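Local coordinates for protein deseasin MCP-01 (Pseudoalteromonas sp., PDB 3VV3) that probably cleaves peptide bonds in collagen as a calcium-binding serine protease of the subtilisin family, at residues G144-S147 / G148-C152. Residues are numbered along the deposited sequence; the frame is centred on the assembly and turned at random.
Sequences GSTS and GAIKC
Ser-145 and Ala-149, Thr-146 and Ile-150, and Ser-147 and Lys-151 are joined through their flat peptide groups by N-H to carbonyl bonds. Ile-150 N lies nearly in line with the Thr-146 carbonyl (N to O 2.9 Å), while Ala-149 N stands 18° off the carbonyl plane of Ser-145 and Lys-151 N 23° off that of Ser-147. One amide before these, Gly-148 N gives its bond to a side chain. Ser-145, the N-cap, has OG between its own N and carbonyl carbon (chi1 67°), which swings the hydroxyl oxygen forward to accept from Gly-148 N at 3.0 Å. Serine suits the place because its short arm reaches a first-turn N-H, and such groups in general have no full helical turn before them to supply acceptors. Gly-148 is buried, with no side chain to accommodate. On the flank facing helix 180-191, the Thr-146 methyl CG2 meets Ile-150 CD1 at 3.9 Å; both side chains also touch Leu-182 of that helix. Small Ala-149 fits against Trp-173. Lys-151 lays CG 3.4 Å from Ser-147 O, then its chain bends and carries NZ away to a salt bridge with Asp-95. Cys-152, one turn after Gly-148, is tied to Cys-135 by a disulfide. This is a serine N-cap opening helix 146-161, which packs beside the central parallel sheet of the subtilisin-like alpha/beta fold.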
# COMPACT_ATOMS: atom_id res chain seq x y z
N GLY A 144 7.12 -7.75 -10.06
CA GLY A 144 7.09 -7.09 -11.36
C GLY A 144 8.46 -6.57 -11.73
O GLY A 144 9.40 -6.67 -10.94
N SER A 145 8.59 -6.01 -12.93
CA SER A 145 9.87 -5.49 -13.39
C SER A 145 9.67 -4.27 -14.27
O SER A 145 8.59 -4.04 -14.80
CB SER A 145 10.61 -6.56 -14.19
OG SER A 145 9.94 -6.85 -15.40
N THR A 146 10.74 -3.49 -14.43
CA THR A 146 10.71 -2.38 -15.37
C THR A 146 10.43 -2.89 -16.79
O THR A 146 9.69 -2.27 -17.55
CB THR A 146 12.02 -1.58 -15.33
OG1 THR A 146 12.19 -1.03 -14.01
CG2 THR A 146 11.98 -0.45 -16.34
N SER A 147 11.02 -4.04 -17.13
CA SER A 147 10.75 -4.67 -18.43
C SER A 147 9.26 -4.92 -18.63
O SER A 147 8.72 -4.70 -19.72
CB SER A 147 11.52 -5.99 -18.57
OG SER A 147 12.89 -5.73 -18.78
N GLY A 148 8.58 -5.39 -17.58
CA GLY A 148 7.15 -5.59 -17.65
C GLY A 148 6.37 -4.30 -17.89
O GLY A 148 5.46 -4.25 -18.71
N ALA A 149 6.73 -3.25 -17.16
CA ALA A 149 6.06 -1.97 -17.32
C ALA A 149 6.26 -1.47 -18.74
O ALA A 149 5.36 -0.91 -19.34
CB ALA A 149 6.61 -0.96 -16.33
N ILE A 150 7.46 -1.68 -19.29
CA ILE A 150 7.72 -1.28 -20.68
C ILE A 150 6.88 -2.08 -21.68
O ILE A 150 6.34 -1.53 -22.64
CB ILE A 150 9.23 -1.37 -21.01
CG1 ILE A 150 9.99 -0.26 -20.26
CG2 ILE A 150 9.47 -1.23 -22.50
CD1 ILE A 150 11.51 -0.46 -20.26
N LYS A 151 6.73 -3.38 -21.44
CA LYS A 151 5.86 -4.19 -22.29
C LYS A 151 4.44 -3.61 -22.29
O LYS A 151 3.78 -3.58 -23.32
CB LYS A 151 5.84 -5.66 -21.85
CG LYS A 151 7.13 -6.40 -22.15
CD LYS A 151 7.12 -7.81 -21.56
CE LYS A 151 6.22 -8.76 -22.32
NZ LYS A 151 6.31 -10.15 -21.76
N CYS A 152 3.99 -3.17 -21.12
CA CYS A 152 2.66 -2.56 -21.00
C CYS A 152 2.55 -1.26 -21.80
O CYS A 152 1.59 -1.06 -22.54
CB CYS A 152 2.32 -2.29 -19.53
SG CYS A 152 1.86 -3.79 -18.63